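Local coordinates for protein fusolin (Unidentified entomopoxvirus, PDB 4OW5) that probably acts as a chitin-binding, copper-dependent lytic polysaccharide monooxygenase that enhances the virulence of entomopoxviruses and crystallises in vivo as viral spindles, at residues 1-7 with 136-142; 8-14 with 117-121; 146-152 with 212-218. One frame throughout, in Å; residues are numbered along the deposited sequence.

Contact 1: 1-7 with 136-142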
loop_
_atom_site.group_PDB
_atom_site.type_symbol
_atom_site.label_atom_id
_atom_site.label_comp_id
_atom_site.label_asym_id
_atom_site.label_seq_id
_atom_site.Cartn_x
_atom_site.Cartn_y
_atom_site.Cartn_z
ATOM N N HIS A 1 -16.893 13.919 -27.050
ATOM C CA HIS A 1 -17.427 13.445 -25.769
ATOM C C HIS A 1 -16.976 12.022 -25.527
ATOM O O HIS A 1 -16.953 11.181 -26.430
ATOM C CB HIS A 1 -18.940 13.523 -25.690
ATOM C CG HIS A 1 -19.478 14.888 -25.382
ATOM N ND1 HIS A 1 -19.160 15.986 -26.149
ATOM C CD2 HIS A 1 -20.341 15.273 -24.419
ATOM C CE1 HIS A 1 -19.828 17.001 -25.626
ATOM N NE2 HIS A 1 -20.601 16.597 -24.626
ATOM N N GLY A 2 -16.642 11.756 -24.295
ATOM C CA GLY A 2 -16.131 10.449 -23.925
ATOM C C GLY A 2 -15.449 10.436 -22.590
ATOM O O GLY A 2 -15.396 11.452 -21.894
ATOM N N TYR A 3 -14.965 9.261 -22.227
ATOM C CA TYR A 3 -14.325 8.994 -20.954
ATOM C C TYR A 3 -13.379 7.784 -21.070
ATOM O O TYR A 3 -13.482 6.987 -22.006
ATOM C CB TYR A 3 -15.370 8.760 -19.838
ATOM C CG TYR A 3 -16.523 7.863 -20.238
ATOM C CD1 TYR A 3 -16.328 6.508 -20.479
ATOM C CD2 TYR A 3 -17.793 8.391 -20.489
ATOM C CE1 TYR A 3 -17.338 5.716 -21.005
ATOM C CE2 TYR A 3 -18.837 7.581 -20.940
ATOM C CZ TYR A 3 -18.593 6.249 -21.218
ATOM O OH TYR A 3 -19.567 5.388 -21.640
ATOM N N ILE A 4 -12.450 7.686 -20.129
ATOM C CA ILE A 4 -11.510 6.564 -20.050
ATOM C C ILE A 4 -12.302 5.366 -19.557
ATOM O O ILE A 4 -12.955 5.495 -18.523
ATOM C CB ILE A 4 -10.279 6.763 -19.130
ATOM C CG1 ILE A 4 -9.691 8.186 -19.129
ATOM C CG2 ILE A 4 -9.199 5.724 -19.466
ATOM C CD1 ILE A 4 -8.845 8.436 -17.805
ATOM N N THR A 5 -12.246 4.227 -20.278
ATOM C CA THR A 5 -12.889 2.986 -19.846
ATOM C C THR A 5 -11.852 2.041 -19.296
ATOM O O THR A 5 -12.201 1.208 -18.475
ATOM C CB THR A 5 -13.733 2.342 -20.906
ATOM O OG1 THR A 5 -13.002 2.300 -22.122
ATOM C CG2 THR A 5 -15.064 3.044 -21.053
ATOM N N PHE A 6 -10.605 2.145 -19.708
ATOM C CA PHE A 6 -9.561 1.301 -19.096
ATOM C C PHE A 6 -8.246 2.050 -19.022
ATOM O O PHE A 6 -7.713 2.355 -20.083
ATOM C CB PHE A 6 -9.340 -0.034 -19.827
ATOM C CG PHE A 6 -8.434 -0.907 -18.991
ATOM C CD1 PHE A 6 -8.867 -1.406 -17.776
ATOM C CD2 PHE A 6 -7.102 -1.097 -19.340
ATOM C CE1 PHE A 6 -7.995 -2.039 -16.912
ATOM C CE2 PHE A 6 -6.241 -1.830 -18.512
ATOM C CZ PHE A 6 -6.707 -2.308 -17.303
ATOM N N PRO A 7 -7.679 2.320 -17.817
ATOM C CA PRO A 7 -8.266 2.093 -16.468
ATOM C C PRO A 7 -9.473 3.010 -16.307
ATOM O O PRO A 7 -9.396 4.161 -16.720
ATOM C CB PRO A 7 -7.134 2.462 -15.490
ATOM C CG PRO A 7 -5.969 2.852 -16.290
ATOM C CD PRO A 7 -6.399 3.033 -17.736
ATOM N N PHE A 136 -4.437 1.277 -22.821
ATOM C CA PHE A 136 -5.461 2.264 -22.571
ATOM C C PHE A 136 -6.616 2.088 -23.523
ATOM O O PHE A 136 -6.395 1.840 -24.710
ATOM C CB PHE A 136 -4.922 3.707 -22.728
ATOM C CG PHE A 136 -4.186 4.237 -21.533
ATOM C CD1 PHE A 136 -4.851 4.948 -20.557
ATOM C CD2 PHE A 136 -2.820 4.039 -21.397
ATOM C CE1 PHE A 136 -4.167 5.468 -19.462
ATOM C CE2 PHE A 136 -2.139 4.538 -20.285
ATOM C CZ PHE A 136 -2.813 5.271 -19.341
ATOM N N GLU A 137 -7.836 2.242 -23.020
ATOM C CA GLU A 137 -9.047 2.278 -23.838
ATOM C C GLU A 137 -9.820 3.527 -23.454
ATOM O O GLU A 137 -10.144 3.736 -22.272
ATOM C CB GLU A 137 -9.913 1.002 -23.679
ATOM C CG GLU A 137 -11.017 0.939 -24.721
ATOM C CD GLU A 137 -12.057 -0.148 -24.534
ATOM O OE1 GLU A 137 -12.685 -0.178 -23.454
ATOM O OE2 GLU A 137 -12.309 -0.914 -25.494
ATOM N N PHE A 138 -9.996 4.418 -24.412
ATOM C CA PHE A 138 -10.777 5.630 -24.245
ATOM C C PHE A 138 -12.035 5.468 -25.119
ATOM O O PHE A 138 -11.938 5.163 -26.317
ATOM C CB PHE A 138 -9.958 6.863 -24.595
ATOM C CG PHE A 138 -10.644 8.137 -24.177
ATOM C CD1 PHE A 138 -11.560 8.754 -25.010
ATOM C CD2 PHE A 138 -10.390 8.711 -22.935
ATOM C CE1 PHE A 138 -12.244 9.896 -24.594
ATOM C CE2 PHE A 138 -11.018 9.893 -22.559
ATOM C CZ PHE A 138 -11.963 10.467 -23.385
ATOM N N CYS A 139 -13.182 5.644 -24.503
ATOM C CA CYS A 139 -14.501 5.424 -25.067
ATOM C C CYS A 139 -15.106 6.732 -25.573
ATOM O O CYS A 139 -15.586 7.528 -24.761
ATOM C CB CYS A 139 -15.380 4.778 -24.002
ATOM S SG CYS A 139 -17.044 4.326 -24.546
ATOM N N PRO A 140 -15.141 6.967 -26.908
ATOM C CA PRO A 140 -15.773 8.202 -27.401
ATOM C C PRO A 140 -17.265 7.975 -27.571
ATOM O O PRO A 140 -17.660 7.084 -28.314
ATOM C CB PRO A 140 -15.082 8.433 -28.738
ATOM C CG PRO A 140 -14.783 7.031 -29.242
ATOM C CD PRO A 140 -14.643 6.140 -28.030
ATOM N N THR A 141 -18.094 8.725 -26.853
ATOM C CA THR A 141 -19.531 8.615 -27.033
ATOM C C THR A 141 -19.925 9.405 -28.304
ATOM O O THR A 141 -20.970 9.131 -28.888
ATOM C CB THR A 141 -20.266 9.059 -25.786
ATOM O OG1 THR A 141 -20.000 10.424 -25.530
ATOM C CG2 THR A 141 -19.887 8.228 -24.573
ATOM N N ALA A 142 -19.127 10.431 -28.676
ATOM C CA ALA A 142 -19.268 11.197 -29.912
ATOM C C ALA A 142 -17.920 11.207 -30.587
ATOM O O ALA A 142 -16.926 11.582 -29.964
ATOM C CB ALA A 142 -19.722 12.606 -29.642
#

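Contact 2: 8-14 with 117-121. With EDO (1,2-ethanediol), chain F; EDO (1,2-ethanediol), chain H.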
loop_
_atom_site.group_PDB
_atom_site.type_symbol
_atom_site.label_atom_id
_atom_site.label_comp_id
_atom_site.label_asym_id
_atom_site.label_seq_id
_atom_site.Cartn_x
_atom_site.Cartn_y
_atom_site.Cartn_z
ATOM N N ILE A 8 -10.557 2.518 -15.744
ATOM C CA ILE A 8 -11.823 3.264 -15.666
ATOM C C ILE A 8 -11.624 4.637 -15.032
ATOM O O ILE A 8 -10.946 4.755 -13.999
ATOM C CB ILE A 8 -12.938 2.452 -14.970
ATOM C CG1 ILE A 8 -14.310 3.113 -15.196
ATOM C CG2 ILE A 8 -12.681 2.179 -13.493
ATOM C CD1 ILE A 8 -15.536 2.238 -14.756
ATOM N N ALA A 9 -12.160 5.693 -15.693
ATOM C CA ALA A 9 -12.029 7.041 -15.164
ATOM C C ALA A 9 -12.826 7.140 -13.842
ATOM O O ALA A 9 -13.846 6.465 -13.675
ATOM C CB ALA A 9 -12.552 8.065 -16.151
ATOM N N ARG A 10 -12.368 7.993 -12.933
ATOM C CA ARG A 10 -12.992 8.188 -11.620
ATOM C C ARG A 10 -14.485 8.492 -11.720
ATOM O O ARG A 10 -15.296 7.860 -11.026
ATOM C CB ARG A 10 -12.295 9.336 -10.883
ATOM C CG ARG A 10 -12.739 9.509 -9.466
ATOM C CD ARG A 10 -12.004 10.681 -8.852
ATOM N NE ARG A 10 -10.618 10.330 -8.531
ATOM C CZ ARG A 10 -9.776 11.145 -7.915
ATOM N NH1 ARG A 10 -10.170 12.356 -7.545
ATOM N NH2 ARG A 10 -8.539 10.747 -7.636
ATOM N N GLN A 11 -14.834 9.491 -12.530
ATOM C CA GLN A 11 -16.222 9.899 -12.661
ATOM C C GLN A 11 -17.057 8.837 -13.396
ATOM O O GLN A 11 -18.258 8.748 -13.156
ATOM C CB GLN A 11 -16.367 11.266 -13.323
ATOM C CG GLN A 11 -16.319 11.326 -14.847
ATOM C CD GLN A 11 -15.030 10.884 -15.467
ATOM O OE1 GLN A 11 -13.976 10.896 -14.859
ATOM N NE2 GLN A 11 -15.075 10.579 -16.722
ATOM N N ARG A 12 -16.448 8.112 -14.319
ATOM C CA ARG A 12 -17.112 7.028 -15.028
ATOM C C ARG A 12 -17.458 5.884 -14.059
ATOM O O ARG A 12 -18.566 5.358 -14.114
ATOM C CB ARG A 12 -16.223 6.493 -16.172
ATOM C CG ARG A 12 -16.833 5.319 -16.941
ATOM C CD ARG A 12 -18.218 5.597 -17.473
ATOM N NE ARG A 12 -18.777 4.420 -18.131
ATOM C CZ ARG A 12 -20.026 4.317 -18.572
ATOM N NH1 ARG A 12 -20.870 5.342 -18.459
ATOM N NH2 ARG A 12 -20.445 3.189 -19.126
ATOM N N ARG A 13 -16.539 5.516 -13.170
ATOM C CA ARG A 13 -16.842 4.496 -12.151
ATOM C C ARG A 13 -18.028 4.938 -11.275
ATOM O O ARG A 13 -18.919 4.130 -10.992
ATOM C CB ARG A 13 -15.628 4.202 -11.269
ATOM C CG ARG A 13 -15.891 3.161 -10.192
ATOM C CD ARG A 13 -14.689 2.938 -9.308
ATOM N NE ARG A 13 -13.753 2.007 -9.921
ATOM C CZ ARG A 13 -13.693 0.695 -9.708
ATOM N NH1 ARG A 13 -14.561 0.102 -8.889
ATOM N NH2 ARG A 13 -12.771 -0.041 -10.319
ATOM N N CYS A 14 -18.038 6.196 -10.839
ATOM C CA CYS A 14 -19.129 6.697 -10.003
ATOM C C CYS A 14 -20.447 6.646 -10.766
ATOM O O CYS A 14 -21.435 6.221 -10.201
ATOM C CB CYS A 14 -18.837 8.102 -9.485
ATOM S SG CYS A 14 -17.434 8.172 -8.333
ATOM N N TRP A 117 -10.167 6.838 -2.883
ATOM C CA TRP A 117 -10.767 6.572 -4.193
ATOM C C TRP A 117 -10.485 5.138 -4.600
ATOM O O TRP A 117 -9.378 4.680 -4.368
ATOM C CB TRP A 117 -10.247 7.539 -5.258
ATOM C CG TRP A 117 -10.781 8.929 -5.090
ATOM C CD1 TRP A 117 -10.170 9.988 -4.483
ATOM C CD2 TRP A 117 -12.080 9.378 -5.466
ATOM N NE1 TRP A 117 -10.967 11.106 -4.584
ATOM C CE2 TRP A 117 -12.180 10.734 -5.088
ATOM C CE3 TRP A 117 -13.169 8.769 -6.113
ATOM C CZ2 TRP A 117 -13.318 11.484 -5.334
ATOM C CZ3 TRP A 117 -14.302 9.522 -6.353
ATOM C CH2 TRP A 117 -14.363 10.858 -5.980
ATOM N N THR A 118 -11.485 4.419 -5.145
ATOM C CA THR A 118 -11.316 3.015 -5.495
ATOM C C THR A 118 -10.471 2.927 -6.758
ATOM O O THR A 118 -10.881 3.463 -7.793
ATOM C CB THR A 118 -12.647 2.294 -5.680
ATOM O OG1 THR A 118 -13.387 2.398 -4.476
ATOM C CG2 THR A 118 -12.467 0.791 -6.058
ATOM N N PRO A 119 -9.326 2.219 -6.708
ATOM C CA PRO A 119 -8.505 2.113 -7.907
ATOM C C PRO A 119 -8.729 0.865 -8.698
ATOM O O PRO A 119 -9.214 -0.130 -8.194
ATOM C CB PRO A 119 -7.101 2.080 -7.318
ATOM C CG PRO A 119 -7.291 1.204 -6.061
ATOM C CD PRO A 119 -8.664 1.584 -5.545
ATOM N N THR A 120 -8.265 0.898 -9.930
ATOM C CA THR A 120 -8.072 -0.271 -10.754
ATOM C C THR A 120 -6.840 -0.962 -10.166
ATOM O O THR A 120 -5.794 -0.319 -10.042
ATOM C CB THR A 120 -7.847 0.111 -12.223
ATOM O OG1 THR A 120 -9.073 0.618 -12.764
ATOM C CG2 THR A 120 -7.295 -1.081 -13.056
ATOM N N VAL A 121 -6.940 -2.242 -9.840
ATOM C CA VAL A 121 -5.849 -3.001 -9.232
ATOM C C VAL A 121 -5.162 -3.846 -10.275
ATOM O O VAL A 121 -5.744 -4.811 -10.749
ATOM C CB VAL A 121 -6.376 -3.881 -8.082
ATOM C CG1 VAL A 121 -5.262 -4.744 -7.503
ATOM C CG2 VAL A 121 -7.048 -3.017 -7.001
HETATM C C1 EDO F . -18.657 -0.323 -18.250
HETATM O O1 EDO F . -19.161 0.342 -19.400
HETATM C C2 EDO F . -17.887 0.682 -17.343
HETATM O O2 EDO F . -17.371 1.764 -18.117
HETATM C C1 EDO H . -8.088 15.178 -7.192
HETATM O O1 EDO H . -7.756 16.519 -7.079
HETATM C C2 EDO H . -8.300 14.508 -5.829
HETATM O O2 EDO H . -7.961 13.160 -6.047
HETATM O O HOH W 1 -9.226 3.188 -12.564
HETATM O O HOH W 2 -11.200 2.515 -10.361
#

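Contact 3: 146-152 with 212-218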
loop_
_atom_site.group_PDB
_atom_site.type_symbol
_atom_site.label_atom_id
_atom_site.label_comp_id
_atom_site.label_asym_id
_atom_site.label_seq_id
_atom_site.Cartn_x
_atom_site.Cartn_y
_atom_site.Cartn_z
ATOM N N PRO A 146 -10.024 16.101 -36.259
ATOM C CA PRO A 146 -8.754 15.607 -35.687
ATOM C C PRO A 146 -8.654 15.845 -34.158
ATOM O O PRO A 146 -9.277 16.741 -33.595
ATOM C CB PRO A 146 -7.686 16.407 -36.454
ATOM C CG PRO A 146 -8.366 17.673 -36.857
ATOM C CD PRO A 146 -9.829 17.335 -37.043
ATOM N N SER A 147 -7.831 15.056 -33.516
ATOM C CA SER A 147 -7.621 15.169 -32.085
ATOM C C SER A 147 -6.321 14.522 -31.692
ATOM O O SER A 147 -5.650 13.873 -32.515
ATOM C CB SER A 147 -8.777 14.514 -31.343
ATOM O OG SER A 147 -8.781 13.114 -31.580
ATOM N N PHE A 148 -5.935 14.730 -30.443
ATOM C CA PHE A 148 -4.734 14.113 -29.884
ATOM C C PHE A 148 -4.942 13.870 -28.391
ATOM O O PHE A 148 -5.847 14.438 -27.768
ATOM C CB PHE A 148 -3.483 14.980 -30.129
ATOM C CG PHE A 148 -3.392 16.280 -29.365
ATOM C CD1 PHE A 148 -3.895 17.452 -29.899
ATOM C CD2 PHE A 148 -2.752 16.342 -28.129
ATOM C CE1 PHE A 148 -3.766 18.660 -29.214
ATOM C CE2 PHE A 148 -2.684 17.542 -27.426
ATOM C CZ PHE A 148 -3.120 18.706 -28.013
ATOM N N PHE A 149 -4.080 13.051 -27.829
ATOM C CA PHE A 149 -4.133 12.727 -26.403
ATOM C C PHE A 149 -2.861 13.073 -25.712
ATOM O O PHE A 149 -1.794 13.083 -26.324
ATOM C CB PHE A 149 -4.364 11.224 -26.190
ATOM C CG PHE A 149 -5.762 10.750 -26.454
ATOM C CD1 PHE A 149 -6.201 10.516 -27.750
ATOM C CD2 PHE A 149 -6.630 10.479 -25.404
ATOM C CE1 PHE A 149 -7.495 10.079 -27.989
ATOM C CE2 PHE A 149 -7.916 10.035 -25.646
ATOM C CZ PHE A 149 -8.356 9.879 -26.936
ATOM N N GLU A 150 -2.978 13.334 -24.422
ATOM C CA GLU A 150 -1.855 13.459 -23.513
ATOM C C GLU A 150 -2.187 12.638 -22.320
ATOM O O GLU A 150 -3.331 12.668 -21.879
ATOM C CB GLU A 150 -1.547 14.894 -23.123
ATOM C CG GLU A 150 -1.155 15.745 -24.291
ATOM C CD GLU A 150 -0.792 17.162 -23.922
ATOM O OE1 GLU A 150 -1.456 17.717 -23.020
ATOM O OE2 GLU A 150 0.114 17.737 -24.563
ATOM N N ILE A 151 -1.231 11.848 -21.832
ATOM C CA ILE A 151 -1.432 11.017 -20.644
ATOM C C ILE A 151 -0.335 11.381 -19.678
ATOM O O ILE A 151 0.835 11.501 -20.076
ATOM C CB ILE A 151 -1.465 9.504 -20.964
ATOM C CG1 ILE A 151 -2.482 9.188 -22.086
ATOM C CG2 ILE A 151 -1.726 8.670 -19.686
ATOM C CD1 ILE A 151 -2.515 7.694 -22.504
ATOM N N TYR A 152 -0.728 11.578 -18.420
ATOM C CA TYR A 152 0.138 11.919 -17.318
ATOM C C TYR A 152 0.016 10.940 -16.185
ATOM O O TYR A 152 -1.038 10.353 -16.000
ATOM C CB TYR A 152 -0.188 13.310 -16.770
ATOM C CG TYR A 152 -0.078 14.417 -17.789
ATOM C CD1 TYR A 152 1.052 15.220 -17.849
ATOM C CD2 TYR A 152 -1.127 14.706 -18.652
ATOM C CE1 TYR A 152 1.156 16.255 -18.766
ATOM C CE2 TYR A 152 -1.039 15.742 -19.574
ATOM C CZ TYR A 152 0.121 16.498 -19.649
ATOM O OH TYR A 152 0.254 17.532 -20.531
ATOM N N TYR A 212 -3.749 10.823 -15.495
ATOM C CA TYR A 212 -4.530 11.943 -15.998
ATOM C C TYR A 212 -4.512 11.917 -17.525
ATOM O O TYR A 212 -3.448 11.854 -18.114
ATOM C CB TYR A 212 -3.978 13.246 -15.472
ATOM C CG TYR A 212 -4.912 14.437 -15.564
ATOM C CD1 TYR A 212 -6.204 14.381 -15.039
ATOM C CD2 TYR A 212 -4.509 15.618 -16.178
ATOM C CE1 TYR A 212 -7.047 15.478 -15.088
ATOM C CE2 TYR A 212 -5.324 16.739 -16.180
ATOM C CZ TYR A 212 -6.602 16.661 -15.663
ATOM O OH TYR A 212 -7.360 17.793 -15.626
ATOM N N VAL A 213 -5.684 11.879 -18.138
ATOM C CA VAL A 213 -5.826 11.784 -19.599
ATOM C C VAL A 213 -6.544 13.018 -20.112
ATOM O O VAL A 213 -7.650 13.356 -19.652
ATOM C CB VAL A 213 -6.589 10.515 -20.023
ATOM C CG1 VAL A 213 -6.776 10.456 -21.547
ATOM C CG2 VAL A 213 -5.872 9.262 -19.550
ATOM N N ARG A 214 -5.929 13.630 -21.119
ATOM C CA ARG A 214 -6.430 14.771 -21.839
ATOM C C ARG A 214 -6.714 14.355 -23.277
ATOM O O ARG A 214 -5.810 13.856 -23.939
ATOM C CB ARG A 214 -5.395 15.885 -21.832
ATOM C CG ARG A 214 -5.881 17.126 -22.568
ATOM C CD ARG A 214 -4.770 18.125 -22.670
ATOM N NE ARG A 214 -5.174 19.319 -23.404
ATOM C CZ ARG A 214 -4.345 20.130 -24.062
ATOM N NH1 ARG A 214 -3.038 19.881 -24.095
ATOM N NH2 ARG A 214 -4.813 21.203 -24.681
ATOM N N TRP A 215 -7.937 14.534 -23.747
ATOM C CA TRP A 215 -8.337 14.259 -25.135
ATOM C C TRP A 215 -8.681 15.609 -25.724
ATOM O O TRP A 215 -9.672 16.225 -25.327
ATOM C CB TRP A 215 -9.502 13.271 -25.237
ATOM C CG TRP A 215 -9.966 13.052 -26.652
ATOM C CD1 TRP A 215 -9.197 13.004 -27.780
ATOM C CD2 TRP A 215 -11.309 12.791 -27.076
ATOM N NE1 TRP A 215 -9.983 12.760 -28.878
ATOM C CE2 TRP A 215 -11.283 12.629 -28.478
ATOM C CE3 TRP A 215 -12.533 12.682 -26.409
ATOM C CZ2 TRP A 215 -12.444 12.388 -29.230
ATOM C CZ3 TRP A 215 -13.685 12.444 -27.155
ATOM C CH2 TRP A 215 -13.635 12.310 -28.548
ATOM N N GLN A 216 -7.792 16.138 -26.547
ATOM C CA GLN A 216 -7.909 17.488 -27.062
ATOM C C GLN A 216 -8.278 17.496 -28.536
ATOM O O GLN A 216 -7.591 16.900 -29.345
ATOM C CB GLN A 216 -6.574 18.214 -26.862
ATOM C CG GLN A 216 -6.531 19.674 -27.387
ATOM C CD GLN A 216 -7.550 20.565 -26.741
ATOM O OE1 GLN A 216 -7.568 20.740 -25.503
ATOM N NE2 GLN A 216 -8.395 21.201 -27.535
ATOM N N ARG A 217 -9.355 18.198 -28.876
ATOM C CA ARG A 217 -9.756 18.400 -30.258
ATOM C C ARG A 217 -8.835 19.429 -30.909
ATOM O O ARG A 217 -8.556 20.480 -30.336
ATOM C CB ARG A 217 -11.208 18.872 -30.351
ATOM C CG ARG A 217 -12.197 17.869 -29.805
ATOM C CD ARG A 217 -13.628 18.307 -30.048
ATOM N NE ARG A 217 -13.951 18.325 -31.474
ATOM C CZ ARG A 217 -15.112 18.712 -31.982
ATOM N NH1 ARG A 217 -16.094 19.111 -31.184
ATOM N NH2 ARG A 217 -15.316 18.672 -33.293
ATOM N N ASN A 218 -8.363 19.121 -32.105
ATOM C CA ASN A 218 -7.530 20.038 -32.882
ATOM C C ASN A 218 -8.420 20.954 -33.686
ATOM O O ASN A 218 -8.545 20.720 -34.890
ATOM C CB ASN A 218 -6.645 19.271 -33.854
ATOM C CG ASN A 218 -5.470 18.645 -33.256
ATOM O OD1 ASN A 218 -5.496 17.463 -32.940
ATOM N ND2 ASN A 218 -4.389 19.379 -33.202
HETATM O O HOH W 3 -12.063 17.524 -33.512
#

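Contact 1: 1-7 with 136-142
The ring of Phe138 lies under the backbone of 1-7, with Tyr3 C and O over one face and CZ 3.4 Å from Tyr3 N. Gly2 suits its place because it pairs with Pro140 close beside that ring, where a bare CA can lie against Cys139 O. The Tyr3 ring turns the other way: Cys139 O stands over one face, Thr5 CG2 lies at the edge in plane, and Cys139 SG sits obliquely, 4.7 Å from the ring centroid. Tyr3 CG lies between the backbone N and the carbonyl carbon (chi1 44°), which swings the ring across Thr141, whose CG2 is 3.8 Å from Tyr3 CE2.

Tyr3 and Cys139 exchange two antiparallel backbone bonds; after the Ile4-Phe138 pair comes a classic beta bulge, Thr5 and Phe6 both facing Glu137. Glu137 O takes both amides, Phe6 N on a lone pair in the carbonyl plane and Thr5 N tilted out of it. The hydroxyl of Thr5 adds a 2.8 Å bond from OG1 to Glu137 OE1, on the anti side of the carboxylate, while its methyl CG2 presses to 3.4 Å on Cys139 CB. Gln188 N shares OE1 and Ser187 OG takes OE2, so the buried carboxylate is held at both oxygens, next to the Cys139-Cys189 disulfide.

At the other end His1 O receives Thr141 N at 2.7 Å and Ala142 N at 3.2 Å, both from the same face of its plane. This double grip holds the carbonyl of the first residue. His1 and His144 bind copper or zinc in other structures of fusolin, though not here, consistent with an LPMO histidine brace. The backbone bonds thus probably help to place this metal-binding terminus, while the imidazole bonds through NE2 to Glu68.

Contact 2: 8-14 with 117-121
Arg10 lays its guanidinium flat on the indole of Trp117, the planes 7° apart and CZ 3.5 Å from the centroid of the five-membered ring, almost on its normal. Behind this cation-pi stack Arg10 CD stands 3.4 Å from the centroid of the six-membered ring, a CH-pi contact. The chain runs extended as far as CD and then bends (chi3 -75°), which lets methylene and guanidinium lie on one face together. Arginine suits the place because it is flat and charged at its end and greasy along its shaft. The two nitrogens Arg10 NH1 and Trp117 NE1 are both donors and simply stack; Trp117 NE1 gives its proton to Val113 O. At the indole edge, in the ring plane, Cys14 SG comes to 3.9 Å from Trp117 CZ3.

Arg10 and Cys14 come from helix 10-17, which starts right after Ala9 at the N-cap position, and meet the segment leading into strand 120-123 of the LPMO core beta-sandwich. One turn on, Arg13 sets a face of its guanidinium over the methyl CG2 of Thr118. A water accepts weakly from Arg13 NE and donates to Thr118 O at 2.8 Å, and another water joins Ile8 O to Thr120 OG1.

Farther out, Asp230 forms a salt bridge with Arg10 NH2 and so holds the stacked group, while an ethanediol, probably from the crystallisation liquor, meets its edge. The Cys14-Cys34 disulfide ties the sulfur to helix 32-47. Tyr338 OH and Tyr345 OH of the second subunit bond to Arg13 NH1 and Thr120 OG1, respectively.

Contact 3: 146-152 with 212-218
Main-chain bonds join Phe148, Glu150 and Tyr152 to Gln216, Arg214 and Tyr212 in a regular antiparallel arrangement. Beyond it Asn218 N reaches Pro146 O from above the carbonyl plane, and a water links that oxygen to Arg217 NE.

Charge and polarity act on the Glu150 face. Arg214 NH1 bridges to Glu150 OE1 at 2.9 Å; the oxygen lies in the guanidinium plane but is approached from above the carboxylate plane. Gln216 OE1 accepts from Arg214 NH2, and Gln216 NE2 gives a straight bond to Arg217 O, with an N-H...O angle of 169°. Bent at chi2 (60°), Gln216 turns its amide to serve both while its CB sits over the Phe148 ring, 3.8 Å from the centroid.

Aromatic packing fills the other face. Phe149 and the five-membered ring of Trp215 form an offset stack, planes 11° apart, with Phe149 CZ 3.3 Å from Trp215 CD1. The indole N-H is spent in its own plane on Ser147 OG, 3.0 Å from Trp215 NE1; serine fits here as a small acceptor beside a large ring, and Glu145 bonds the same hydroxyl.

At the more open end Arg217 packs on the metal-binding His144. These neighbouring strands of the LPMO beta-sandwich lie between strands 170-176 and 223-234. Phe138 and Tyr196 meet the Phe149-Trp215 stack from the facing sheet, while Ile83 of helix 80-87 packs on Arg214.

How the contacts relate
All three contacts are largely buried, but contact 3 reaches a more open end at 146 and 218, and contact 1 ends at the partly exposed metal-binding terminus. Contacts 1 and 3 lie in the two facing sheets of the sandwich and interlock through Phe138 with Trp215 and Ile4 with Val213. Strand 2-6 runs on into helix 10-17, so contact 2 continues contact 1, and Pro7 packs on Thr120. Backbone pairing dominates contacts 1 and 3, whereas contact 2, joining a helix to the lead-in of a strand, relies on arginine stacking and waters. Contacts 1 and 2 both meet the second subunit; contact 3 does not.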